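Local coordinates for protein glutathione S-transferase domain (PDB 4HZ2) that binds glutathione in a pocket and, like other members of its family, probably acts as a glutathione-dependent transferase, at residues K73-V78 with N89-H94; V77-D80 with A84-E87; A37-S42 with A179-F184; T99-P104 with A211-I216. All coordinates share one frame; numbering follows the deposited sequence.

Interaction 1: K73-V78 with N89-H94. With GSH (glutathione), chain F.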
loop_
_atom_site.group_PDB
_atom_site.type_symbol
_atom_site.label_atom_id
_atom_site.label_comp_id
_atom_site.label_asym_id
_atom_site.label_seq_id
_atom_site.Cartn_x
_atom_site.Cartn_y
_atom_site.Cartn_z
ATOM N N LYS B 73 9.904 -4.744 -9.679
ATOM C CA LYS B 73 9.065 -5.775 -9.081
ATOM C C LYS B 73 8.050 -6.319 -10.078
ATOM O O LYS B 73 7.579 -5.587 -10.951
ATOM C CB LYS B 73 8.325 -5.193 -7.890
ATOM C CG LYS B 73 9.221 -4.854 -6.698
ATOM C CD LYS B 73 8.375 -4.322 -5.550
ATOM C CE LYS B 73 9.234 -3.730 -4.440
ATOM N NZ LYS B 73 10.211 -4.703 -3.884
ATOM N N VAL B 74 7.700 -7.592 -9.934
ATOM C CA VAL B 74 6.550 -8.151 -10.626
ATOM C C VAL B 74 5.332 -8.164 -9.674
ATOM O O VAL B 74 5.489 -8.182 -8.438
ATOM C CB VAL B 74 6.837 -9.571 -11.176
ATOM C CG1 VAL B 74 7.890 -9.525 -12.278
ATOM C CG2 VAL B 74 7.273 -10.516 -10.066
ATOM N N PRO B 75 4.104 -8.177 -10.225
ATOM C CA PRO B 75 3.724 -8.270 -11.637
ATOM C C PRO B 75 3.855 -6.969 -12.394
ATOM O O PRO B 75 3.719 -5.877 -11.828
ATOM C CB PRO B 75 2.243 -8.651 -11.574
ATOM C CG PRO B 75 1.769 -8.058 -10.257
ATOM C CD PRO B 75 2.930 -8.311 -9.331
ATOM N N VAL B 76 4.096 -7.103 -13.694
ATOM C CA VAL B 76 3.974 -6.003 -14.620
ATOM C C VAL B 76 3.076 -6.540 -15.722
ATOM O O VAL B 76 3.241 -7.671 -16.174
ATOM C CB VAL B 76 5.350 -5.574 -15.188
ATOM C CG1 VAL B 76 5.163 -4.675 -16.381
ATOM C CG2 VAL B 76 6.180 -4.871 -14.117
ATOM N N VAL B 77 2.079 -5.760 -16.100
ATOM C CA VAL B 77 1.210 -6.114 -17.215
ATOM C C VAL B 77 1.526 -5.164 -18.376
ATOM O O VAL B 77 1.493 -3.949 -18.212
ATOM C CB VAL B 77 -0.274 -5.997 -16.821
ATOM C CG1 VAL B 77 -1.191 -6.213 -18.031
ATOM C CG2 VAL B 77 -0.598 -6.964 -15.673
ATOM N N VAL B 78 1.826 -5.715 -19.550
ATOM C CA VAL B 78 2.122 -4.881 -20.699
ATOM C C VAL B 78 1.007 -5.046 -21.730
ATOM O O VAL B 78 0.702 -6.162 -22.150
ATOM C CB VAL B 78 3.494 -5.215 -21.326
ATOM C CG1 VAL B 78 3.767 -4.277 -22.495
ATOM C CG2 VAL B 78 4.603 -5.115 -20.280
ATOM N N ASN B 89 -2.037 -4.110 -6.797
ATOM C CA ASN B 89 -3.327 -3.567 -6.408
ATOM C C ASN B 89 -3.798 -2.453 -7.369
ATOM O O ASN B 89 -5.022 -2.228 -7.547
ATOM C CB ASN B 89 -3.315 -3.093 -4.958
ATOM C CG ASN B 89 -3.294 -4.260 -3.943
ATOM O OD1 ASN B 89 -3.321 -5.431 -4.308
ATOM N ND2 ASN B 89 -3.268 -3.916 -2.667
ATOM N N ALA B 90 -2.840 -1.757 -7.991
ATOM C CA ALA B 90 -3.165 -0.793 -9.077
ATOM C C ALA B 90 -3.650 -1.545 -10.302
ATOM O O ALA B 90 -4.557 -1.082 -10.990
ATOM C CB ALA B 90 -1.944 0.071 -9.434
ATOM N N ILE B 91 -3.077 -2.716 -10.567
ATOM C CA ILE B 91 -3.555 -3.558 -11.695
ATOM C C ILE B 91 -4.996 -4.042 -11.423
ATOM O O ILE B 91 -5.859 -4.057 -12.307
ATOM C CB ILE B 91 -2.598 -4.734 -11.935
ATOM C CG1 ILE B 91 -1.276 -4.192 -12.493
ATOM C CG2 ILE B 91 -3.199 -5.777 -12.895
ATOM C CD1 ILE B 91 -0.094 -5.136 -12.356
ATOM N N LEU B 92 -5.291 -4.405 -10.171
ATOM C CA LEU B 92 -6.662 -4.769 -9.836
ATOM C C LEU B 92 -7.608 -3.604 -10.091
ATOM O O LEU B 92 -8.667 -3.786 -10.676
ATOM C CB LEU B 92 -6.792 -5.153 -8.354
ATOM C CG LEU B 92 -6.256 -6.527 -7.870
ATOM C CD1 LEU B 92 -6.257 -6.679 -6.333
ATOM C CD2 LEU B 92 -6.969 -7.704 -8.592
ATOM N N LEU B 93 -7.236 -2.413 -9.639
ATOM C CA LEU B 93 -8.060 -1.222 -9.852
ATOM C C LEU B 93 -8.212 -0.885 -11.323
ATOM O O LEU B 93 -9.246 -0.389 -11.734
ATOM C CB LEU B 93 -7.478 -0.018 -9.092
ATOM C CG LEU B 93 -7.671 -0.036 -7.570
ATOM C CD1 LEU B 93 -6.669 0.926 -6.925
ATOM C CD2 LEU B 93 -9.112 0.376 -7.261
ATOM N N HIS B 94 -7.188 -1.158 -12.113
ATOM C CA HIS B 94 -7.228 -0.701 -13.502
ATOM C C HIS B 94 -8.225 -1.529 -14.316
ATOM O O HIS B 94 -9.059 -0.985 -15.091
ATOM C CB HIS B 94 -5.827 -0.846 -14.127
ATOM C CG HIS B 94 -5.779 -0.438 -15.561
ATOM N ND1 HIS B 94 -5.610 0.875 -15.945
ATOM C CD2 HIS B 94 -5.914 -1.161 -16.706
ATOM C CE1 HIS B 94 -5.610 0.943 -17.273
ATOM N NE2 HIS B 94 -5.813 -0.273 -17.758
HETATM N N1 GSH F . 3.786 -3.478 -4.036
HETATM C CA1 GSH F . 4.143 -4.549 -5.033
HETATM C C1 GSH F . 2.903 -5.161 -5.645
HETATM O O11 GSH F . 2.899 -5.418 -6.881
HETATM O O12 GSH F . 1.909 -5.416 -4.889
HETATM C CB1 GSH F . 4.984 -5.655 -4.404
HETATM C CG1 GSH F . 5.306 -6.681 -5.471
HETATM C CD1 GSH F . 6.450 -7.584 -5.069
HETATM O OE1 GSH F . 6.887 -7.563 -3.916
HETATM N N2 GSH F . 6.917 -8.393 -6.039
HETATM C CA2 GSH F . 7.980 -9.363 -5.776
HETATM C C2 GSH F . 9.216 -9.028 -6.570
HETATM O O2 GSH F . 9.123 -8.644 -7.754
HETATM C CB2 GSH F . 7.427 -10.804 -5.959
HETATM S SG2 GSH F . 5.863 -11.195 -5.054
HETATM N N3 GSH F . 10.399 -9.153 -5.957
HETATM C CA3 GSH F . 11.473 -8.178 -6.131
HETATM C C3 GSH F . 12.702 -8.697 -6.847
HETATM O O31 GSH F . 13.601 -7.878 -7.160
HETATM O O32 GSH F . 12.781 -9.919 -7.099
#
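Ile91 reaches out from helix 88-96 with its CD1 methyl and sets it against two residues of 73-78. CG2 of Val77 packs on Ile91 CD1 at 3.8 Å, and the ring carbon CG of Pro75 comes to 4.1 Å from the same methyl, both side chains crossing the isoleucine at a slant. With CG1 anti to its carbonyl carbon (chi1 -69°), Ile91 also brings its CG2 branch against Val77, and all three residues are buried. Toward Lys73 and Val74 the segment leaves the helix and turns to the ligand, and the partly exposed Lys73 marks the more open side. There Val74 N donates to the cysteinyl carbonyl O2 of glutathione at 2.8 Å, and glutathione N2 returns a nearly straight bond (168°) to Val74 O, also at 2.8 Å. Lys73 lays its aliphatic chain alongside, CD at 3.8 Å from glutathione CD1. Trimming Lys73 to an alanine would probably strip this cover from the gamma-glutamyl chain of glutathione and let that chain move more. Pro75 follows a cis peptide bond, so this is the cis-proline loop of the thioredoxin-like glutathione S-transferase domain, pairing with the cysteinyl backbone of glutathione like an added antiparallel strand.

Interaction 2: V77-D80 with A84-E87. With GSH (glutathione), chain F.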
loop_
_atom_site.group_PDB
_atom_site.type_symbol
_atom_site.label_atom_id
_atom_site.label_comp_id
_atom_site.label_asym_id
_atom_site.label_seq_id
_atom_site.Cartn_x
_atom_site.Cartn_y
_atom_site.Cartn_z
ATOM N N VAL B 77 2.079 -5.760 -16.100
ATOM C CA VAL B 77 1.210 -6.114 -17.215
ATOM C C VAL B 77 1.526 -5.164 -18.376
ATOM O O VAL B 77 1.493 -3.949 -18.212
ATOM C CB VAL B 77 -0.274 -5.997 -16.821
ATOM C CG1 VAL B 77 -1.191 -6.213 -18.031
ATOM C CG2 VAL B 77 -0.598 -6.964 -15.673
ATOM N N VAL B 78 1.826 -5.715 -19.550
ATOM C CA VAL B 78 2.122 -4.881 -20.699
ATOM C C VAL B 78 1.007 -5.046 -21.730
ATOM O O VAL B 78 0.702 -6.162 -22.150
ATOM C CB VAL B 78 3.494 -5.215 -21.326
ATOM C CG1 VAL B 78 3.767 -4.277 -22.495
ATOM C CG2 VAL B 78 4.603 -5.115 -20.280
ATOM N N LEU B 79 0.379 -3.928 -22.085
ATOM C CA LEU B 79 -0.783 -3.901 -22.988
ATOM C C LEU B 79 -0.312 -4.034 -24.428
ATOM O O LEU B 79 0.875 -3.843 -24.713
ATOM C CB LEU B 79 -1.562 -2.590 -22.812
ATOM C CG LEU B 79 -1.929 -2.176 -21.387
ATOM C CD1 LEU B 79 -2.778 -0.905 -21.355
ATOM C CD2 LEU B 79 -2.649 -3.332 -20.705
ATOM N N ASP B 80 -1.229 -4.339 -25.342
ATOM C CA ASP B 80 -0.829 -4.594 -26.717
ATOM C C ASP B 80 -0.210 -3.348 -27.366
ATOM O O ASP B 80 0.492 -3.448 -28.366
ATOM C CB ASP B 80 -1.996 -5.125 -27.549
ATOM C CG ASP B 80 -3.232 -4.256 -27.443
ATOM O OD1 ASP B 80 -3.164 -3.191 -26.789
ATOM O OD2 ASP B 80 -4.274 -4.641 -28.014
ATOM N N ALA B 84 3.123 -0.202 -19.934
ATOM C CA ALA B 84 3.462 -1.100 -18.834
ATOM C C ALA B 84 2.792 -0.658 -17.540
ATOM O O ALA B 84 3.011 0.456 -17.070
ATOM C CB ALA B 84 4.969 -1.170 -18.643
ATOM N N LEU B 85 1.986 -1.557 -16.981
ATOM C CA LEU B 85 1.266 -1.324 -15.738
ATOM C C LEU B 85 1.956 -2.122 -14.631
ATOM O O LEU B 85 2.385 -3.253 -14.834
ATOM C CB LEU B 85 -0.200 -1.768 -15.878
ATOM C CG LEU B 85 -1.028 -1.082 -16.991
ATOM C CD1 LEU B 85 -2.453 -1.625 -17.018
ATOM C CD2 LEU B 85 -1.044 0.441 -16.866
ATOM N N ARG B 86 2.067 -1.525 -13.453
ATOM C CA ARG B 86 2.750 -2.167 -12.337
ATOM C C ARG B 86 1.941 -1.993 -11.055
ATOM O O ARG B 86 0.910 -1.276 -11.051
ATOM C CB ARG B 86 4.084 -1.492 -12.146
ATOM C CG ARG B 86 3.895 0.008 -12.022
ATOM C CD ARG B 86 5.181 0.728 -11.754
ATOM N NE ARG B 86 4.988 2.182 -11.722
ATOM C CZ ARG B 86 5.990 3.046 -11.584
ATOM N NH1 ARG B 86 7.223 2.574 -11.445
ATOM N NH2 ARG B 86 5.761 4.367 -11.559
ATOM N N GLU B 87 2.409 -2.635 -9.969
ATOM C CA GLU B 87 1.726 -2.631 -8.656
ATOM C C GLU B 87 0.442 -3.451 -8.701
ATOM O O GLU B 87 -0.586 -3.023 -9.244
ATOM C CB GLU B 87 1.459 -1.214 -8.107
ATOM C CG GLU B 87 2.733 -0.483 -7.721
ATOM C CD GLU B 87 3.441 -1.195 -6.578
ATOM O OE1 GLU B 87 2.722 -1.710 -5.668
ATOM O OE2 GLU B 87 4.693 -1.242 -6.576
HETATM N N1 GSH F . 3.786 -3.478 -4.036
HETATM C CA1 GSH F . 4.143 -4.549 -5.033
HETATM C C1 GSH F . 2.903 -5.161 -5.645
HETATM O O11 GSH F . 2.899 -5.418 -6.881
HETATM O O12 GSH F . 1.909 -5.416 -4.889
HETATM C CB1 GSH F . 4.984 -5.655 -4.404
HETATM C CG1 GSH F . 5.306 -6.681 -5.471
HETATM C CD1 GSH F . 6.450 -7.584 -5.069
HETATM O OE1 GSH F . 6.887 -7.563 -3.916
HETATM N N2 GSH F . 6.917 -8.393 -6.039
HETATM C CA2 GSH F . 7.980 -9.363 -5.776
HETATM C C2 GSH F . 9.216 -9.028 -6.570
HETATM O O2 GSH F . 9.123 -8.644 -7.754
HETATM C CB2 GSH F . 7.427 -10.804 -5.959
HETATM S SG2 GSH F . 5.863 -11.195 -5.054
HETATM N N3 GSH F . 10.399 -9.153 -5.957
HETATM C CA3 GSH F . 11.473 -8.178 -6.131
HETATM C C3 GSH F . 12.702 -8.697 -6.847
HETATM O O31 GSH F . 13.601 -7.878 -7.160
HETATM O O32 GSH F . 12.781 -9.919 -7.099
#
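Leu79 and Leu85 each turn CG to the side of the backbone N, away from the carbonyl (chi1 -50° and -59°), which brings Leu79 CD2 obliquely against Leu85 CD1 at 4.1 Å. Behind them the backbones zip together: Val77 N gives its hydrogen to Leu85 O at 2.8 Å, and Leu85 N returns a straighter bond (174°) to Val77 O at 2.7 Å. This hydrogen-bonded pair belongs to the antiparallel hairpin of strands 76-78 and 84-86, in which 84-86 is an outermost strand of the thioredoxin-like sheet within this chain. Val77 and Leu85 face helix 88-96, while Val78 CG2 and Ala84 CB meet at 4.3 Å on the opposite face as the non-hydrogen-bonded pair. Past the hairpin, Glu87 takes the N-cap position ahead of helix 88-96 and bends at its second torsion, so that OE1 receives the amino group N1 of glutathione at 2.6 Å. Replacing Glu87 with an alanine would remove that carboxylate, and the glutathione amino group would probably be left without its acidic mate and less firmly oriented. Across the dimer interface, Arg86 NE forms a salt bridge with Glu114 of the second subunit, and its guanidinium group makes a cation-pi contact with Trp115 of that subunit.

Interaction 3: A37-S42 with A179-F184; sequences AAQILS and ADLALF
Gln39 meets Leu181 through its CG, 4.5 Å from Leu181 CD2, while the flat carboxamide beyond it is taken up by the loop that follows helix 201-211. NE2 donates to the carbonyl O of Gly215 and OE1 accepts from the backbone N of Asn217, so both polar atoms of the amide have partners inside the protein, which fixes its rotation. The other flat group, the ring of Phe184, stays clear of 37-42; it stacks with His188 and packs against Trp206, Val207 and Val210 of helix 201-211. What joins the two helices directly is apolar. With its CG1 branch anti to the backbone N (chi1 -164°), Ile40 extends CD1 to 3.9 Å from Leu181 CD1, the two side chains crossing at about a right angle. Leu181 thus splits its branches, CD1 to the isoleucine and CD2 to the glutamine methylene. The direct contact is small, two residue pairs, with 8.3 Å between the CA atoms of Gln39 and Leu181. Near the start of helix 178-187, Asp180 OD2 accepts from Thr177 N and Thr177 OG1 accepts from Ala179 N, consistent with the N-capping box known at this point in glutathione S-transferases. Packing of helix 32-43, from the thioredoxin-like domain, on helix 178-187 of the all-helical domain is part of the interdomain core of the glutathione S-transferase fold.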
loop_
_atom_site.group_PDB
_atom_site.type_symbol
_atom_site.label_atom_id
_atom_site.label_comp_id
_atom_site.label_asym_id
_atom_site.label_seq_id
_atom_site.Cartn_x
_atom_site.Cartn_y
_atom_site.Cartn_z
ATOM N N ALA B 37 -3.010 -10.232 -10.599
ATOM C CA ALA B 37 -3.051 -9.704 -11.961
ATOM C C ALA B 37 -3.697 -10.730 -12.897
ATOM O O ALA B 37 -4.612 -10.384 -13.663
ATOM C CB ALA B 37 -1.657 -9.312 -12.480
ATOM N N ALA B 38 -3.228 -11.979 -12.864
ATOM C CA ALA B 38 -3.811 -13.004 -13.731
ATOM C C ALA B 38 -5.307 -13.180 -13.437
ATOM O O ALA B 38 -6.137 -13.322 -14.367
ATOM C CB ALA B 38 -3.072 -14.332 -13.604
ATOM N N GLN B 39 -5.657 -13.197 -12.153
ATOM C CA GLN B 39 -7.029 -13.455 -11.786
ATOM C C GLN B 39 -7.978 -12.358 -12.256
ATOM O O GLN B 39 -9.070 -12.660 -12.765
ATOM C CB GLN B 39 -7.130 -13.604 -10.256
ATOM C CG GLN B 39 -8.516 -13.968 -9.745
ATOM C CD GLN B 39 -8.945 -15.366 -10.196
ATOM O OE1 GLN B 39 -8.637 -16.398 -9.547
ATOM N NE2 GLN B 39 -9.659 -15.413 -11.305
ATOM N N ILE B 40 -7.603 -11.080 -12.091
ATOM C CA ILE B 40 -8.516 -10.026 -12.557
ATOM C C ILE B 40 -8.574 -9.972 -14.094
ATOM O O ILE B 40 -9.624 -9.676 -14.660
ATOM C CB ILE B 40 -8.161 -8.635 -11.978
ATOM C CG1 ILE B 40 -9.320 -7.668 -12.146
ATOM C CG2 ILE B 40 -6.852 -8.108 -12.555
ATOM C CD1 ILE B 40 -10.568 -8.082 -11.386
ATOM N N LEU B 41 -7.464 -10.251 -14.768
ATOM C CA LEU B 41 -7.506 -10.328 -16.248
ATOM C C LEU B 41 -8.451 -11.428 -16.740
ATOM O O LEU B 41 -9.253 -11.237 -17.674
ATOM C CB LEU B 41 -6.104 -10.516 -16.835
ATOM C CG LEU B 41 -5.208 -9.296 -16.687
ATOM C CD1 LEU B 41 -3.835 -9.544 -17.289
ATOM C CD2 LEU B 41 -5.855 -8.095 -17.358
ATOM N N SER B 42 -8.383 -12.585 -16.100
ATOM C CA SER B 42 -9.248 -13.681 -16.503
ATOM C C SER B 42 -10.714 -13.362 -16.174
ATOM O O SER B 42 -11.597 -13.626 -17.001
ATOM C CB SER B 42 -8.787 -15.027 -15.907
ATOM O OG SER B 42 -9.043 -15.127 -14.516
ATOM N N ALA B 179 -11.352 -5.947 -3.246
ATOM C CA ALA B 179 -10.811 -6.038 -1.883
ATOM C C ALA B 179 -10.699 -7.511 -1.465
ATOM O O ALA B 179 -9.664 -7.929 -0.922
ATOM C CB ALA B 179 -11.676 -5.262 -0.918
ATOM N N ASP B 180 -11.744 -8.313 -1.732
ATOM C CA ASP B 180 -11.656 -9.741 -1.413
ATOM C C ASP B 180 -10.523 -10.401 -2.195
ATOM O O ASP B 180 -9.774 -11.210 -1.658
ATOM C CB ASP B 180 -12.977 -10.481 -1.638
ATOM C CG ASP B 180 -14.129 -9.819 -0.925
ATOM O OD1 ASP B 180 -14.303 -10.009 0.318
ATOM O OD2 ASP B 180 -14.841 -9.029 -1.569
ATOM N N LEU B 181 -10.410 -10.094 -3.493
ATOM C CA LEU B 181 -9.333 -10.683 -4.295
ATOM C C LEU B 181 -7.945 -10.339 -3.719
ATOM O O LEU B 181 -7.098 -11.228 -3.587
ATOM C CB LEU B 181 -9.413 -10.228 -5.767
ATOM C CG LEU B 181 -10.670 -10.592 -6.568
ATOM C CD1 LEU B 181 -10.560 -10.163 -8.042
ATOM C CD2 LEU B 181 -10.938 -12.097 -6.468
ATOM N N ALA B 182 -7.733 -9.061 -3.372
ATOM C CA ALA B 182 -6.433 -8.620 -2.904
ATOM C C ALA B 182 -6.002 -9.368 -1.640
ATOM O O ALA B 182 -4.837 -9.730 -1.510
ATOM C CB ALA B 182 -6.373 -7.112 -2.666
ATOM N N LEU B 183 -6.938 -9.589 -0.710
ATOM C CA LEU B 183 -6.595 -10.271 0.551
ATOM C C LEU B 183 -6.654 -11.796 0.417
ATOM O O LEU B 183 -6.015 -12.522 1.201
ATOM C CB LEU B 183 -7.445 -9.749 1.719
ATOM C CG LEU B 183 -6.917 -8.373 2.197
ATOM C CD1 LEU B 183 -8.004 -7.477 2.764
ATOM C CD2 LEU B 183 -5.740 -8.499 3.160
ATOM N N PHE B 184 -7.384 -12.285 -0.587
ATOM C CA PHE B 184 -7.450 -13.722 -0.827
ATOM C C PHE B 184 -6.113 -14.241 -1.367
ATOM O O PHE B 184 -5.693 -15.363 -1.052
ATOM C CB PHE B 184 -8.589 -14.041 -1.781
ATOM C CG PHE B 184 -8.761 -15.504 -2.088
ATOM C CD1 PHE B 184 -9.630 -16.286 -1.330
ATOM C CD2 PHE B 184 -8.075 -16.106 -3.171
ATOM C CE1 PHE B 184 -9.837 -17.616 -1.647
ATOM C CE2 PHE B 184 -8.283 -17.439 -3.480
ATOM C CZ PHE B 184 -9.154 -18.196 -2.705
#

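Interaction 4: T99-P104 with A211-I216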
loop_
_atom_site.group_PDB
_atom_site.type_symbol
_atom_site.label_atom_id
_atom_site.label_comp_id
_atom_site.label_asym_id
_atom_site.label_seq_id
_atom_site.Cartn_x
_atom_site.Cartn_y
_atom_site.Cartn_z
ATOM N N THR B 99 -16.605 -2.701 -13.875
ATOM C CA THR B 99 -17.136 -4.058 -13.675
ATOM C C THR B 99 -17.712 -4.170 -12.250
ATOM O O THR B 99 -17.444 -3.327 -11.403
ATOM C CB THR B 99 -16.048 -5.152 -13.845
ATOM O OG1 THR B 99 -15.237 -5.256 -12.649
ATOM C CG2 THR B 99 -15.173 -4.855 -15.051
ATOM N N PRO B 100 -18.515 -5.209 -11.988
ATOM C CA PRO B 100 -19.035 -5.359 -10.624
ATOM C C PRO B 100 -17.929 -5.635 -9.607
ATOM O O PRO B 100 -18.197 -5.640 -8.386
ATOM C CB PRO B 100 -19.970 -6.575 -10.721
ATOM C CG PRO B 100 -20.261 -6.754 -12.185
ATOM C CD PRO B 100 -19.118 -6.156 -12.952
ATOM N N TRP B 101 -16.691 -5.858 -10.056
ATOM C CA TRP B 101 -15.601 -6.093 -9.071
ATOM C C TRP B 101 -15.117 -4.785 -8.416
ATOM O O TRP B 101 -14.332 -4.820 -7.446
ATOM C CB TRP B 101 -14.404 -6.809 -9.726
ATOM C CG TRP B 101 -14.728 -8.236 -9.989
ATOM C CD1 TRP B 101 -15.187 -8.800 -11.169
ATOM C CD2 TRP B 101 -14.692 -9.289 -9.028
ATOM N NE1 TRP B 101 -15.412 -10.141 -10.983
ATOM C CE2 TRP B 101 -15.126 -10.466 -9.676
ATOM C CE3 TRP B 101 -14.318 -9.349 -7.681
ATOM C CZ2 TRP B 101 -15.190 -11.693 -9.023
ATOM C CZ3 TRP B 101 -14.380 -10.569 -7.028
ATOM C CH2 TRP B 101 -14.805 -11.731 -7.705
ATOM N N LEU B 102 -15.522 -3.629 -8.970
ATOM C CA LEU B 102 -15.096 -2.348 -8.402
ATOM C C LEU B 102 -16.262 -1.368 -8.312
ATOM O O LEU B 102 -16.763 -0.910 -9.351
ATOM C CB LEU B 102 -13.974 -1.718 -9.222
ATOM C CG LEU B 102 -13.338 -0.459 -8.623
ATOM C CD1 LEU B 102 -12.709 -0.689 -7.230
ATOM C CD2 LEU B 102 -12.291 0.112 -9.561
ATOM N N PRO B 103 -16.709 -1.048 -7.083
ATOM C CA PRO B 103 -17.789 -0.072 -6.961
ATOM C C PRO B 103 -17.364 1.283 -7.524
ATOM O O PRO B 103 -16.172 1.598 -7.547
ATOM C CB PRO B 103 -18.014 0.059 -5.435
ATOM C CG PRO B 103 -17.372 -1.135 -4.848
ATOM C CD PRO B 103 -16.291 -1.597 -5.785
ATOM N N PRO B 104 -18.340 2.122 -7.874
ATOM C CA PRO B 104 -18.031 3.473 -8.312
ATOM C C PRO B 104 -17.590 4.342 -7.133
ATOM O O PRO B 104 -17.770 3.961 -5.960
ATOM C CB PRO B 104 -19.374 3.978 -8.839
ATOM C CG PRO B 104 -20.393 3.245 -7.998
ATOM C CD PRO B 104 -19.789 1.882 -7.742
ATOM N N ALA B 211 -13.346 -18.822 -2.803
ATOM C CA ALA B 211 -12.869 -19.912 -3.674
ATOM C C ALA B 211 -14.004 -20.522 -4.500
ATOM O O ALA B 211 -13.770 -21.079 -5.579
ATOM C CB ALA B 211 -12.163 -20.996 -2.858
ATOM N N ALA B 212 -15.232 -20.440 -3.985
ATOM C CA ALA B 212 -16.381 -21.026 -4.671
ATOM C C ALA B 212 -16.960 -20.113 -5.755
ATOM O O ALA B 212 -17.822 -20.544 -6.543
ATOM C CB ALA B 212 -17.461 -21.402 -3.668
ATOM N N LEU B 213 -16.504 -18.861 -5.818
ATOM C CA LEU B 213 -17.017 -17.938 -6.849
ATOM C C LEU B 213 -16.644 -18.416 -8.253
ATOM O O LEU B 213 -15.538 -18.914 -8.458
ATOM C CB LEU B 213 -16.484 -16.518 -6.628
ATOM C CG LEU B 213 -17.025 -15.798 -5.386
ATOM C CD1 LEU B 213 -16.243 -14.507 -5.179
ATOM C CD2 LEU B 213 -18.504 -15.491 -5.571
ATOM N N PRO B 214 -17.554 -18.237 -9.232
ATOM C CA PRO B 214 -17.214 -18.603 -10.601
ATOM C C PRO B 214 -15.956 -17.885 -11.101
ATOM O O PRO B 214 -15.784 -16.682 -10.879
ATOM C CB PRO B 214 -18.447 -18.151 -11.413
ATOM C CG PRO B 214 -19.561 -18.085 -10.430
ATOM C CD PRO B 214 -18.924 -17.717 -9.115
ATOM N N GLY B 215 -15.054 -18.629 -11.732
ATOM C CA GLY B 215 -13.861 -18.015 -12.315
ATOM C C GLY B 215 -12.648 -17.878 -11.409
ATOM O O GLY B 215 -11.573 -17.517 -11.894
ATOM N N ILE B 216 -12.794 -18.174 -10.110
ATOM C CA ILE B 216 -11.676 -18.070 -9.180
ATOM C C ILE B 216 -10.870 -19.369 -9.171
ATOM O O ILE B 216 -11.436 -20.469 -9.050
ATOM C CB ILE B 216 -12.159 -17.744 -7.729
ATOM C CG1 ILE B 216 -12.925 -16.421 -7.710
ATOM C CG2 ILE B 216 -10.996 -17.712 -6.756
ATOM C CD1 ILE B 216 -12.103 -15.205 -8.056
#
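Leu213 is the first residue of 211-216 to touch Trp101, whose indole reaches across from the loop after helix 88-96. Its CD1 methyl comes to 4.0 Å from Trp101 CH2, the far corner of the six-membered ring, the methyl approaching at a slant and the two side chains sliding past each other in opposite directions. From Leu213 the chain makes a type II beta turn through Pro214 and Gly215, closed by Ile216 N donating to Leu213 O at 3.3 Å. Gly215 takes a positive phi of 88°, a backbone shape at which a beta carbon would collide with the Pro214 carbonyl O. The turn brings the chain back so that Ile216 can add a second methyl to the same ring corner, its CD1 lying 4.4 Å from Trp101 CH2, again obliquely. No hydrogen bond crosses between the two loops.

The tryptophan itself is carried by a type I beta turn, with Leu102 N bonded to Thr99 O at 3.1 Å. Within it Thr99 OG1 accepts from Trp101 N at 3.0 Å, an ST turn, and this hydroxyl oxygen also lies in the indole plane, at its edge. With CG beside the backbone N (chi1 -73°), Trp101 points its benzo end toward 211-216. Around this surface contact, Ile178 and Leu181 of helix 178-187 pack on the indole, Leu43 of helix 32-43 touches both Trp101 and Ile216, and Pro176, in the loop ahead of helix 178-187, meets both Trp101 and Leu213.

Interactions 1 and 2 share Val77 and Val78, have centres 6 Å apart and touch the same glutathione, interaction 1 holding its cysteinyl backbone and interaction 2 its amino group. Interaction 3 has its centre 10 Å from that of interaction 1, and its Ile40 side chain is about 12 Å from the glutathione; Leu92 CD1 packs on Ala182 CB at 3.7 Å, so helix 88-96 leans on helix 178-187. Interaction 4 continues the same packing outward, its centre 8 Å from that of interaction 3, with Leu181 CG at 3.7 Å from Trp101 CZ3. It lies away from the glutathione site, about 21 Å from interaction 2 between centres. Interactions 1 and 2 also border the second subunit.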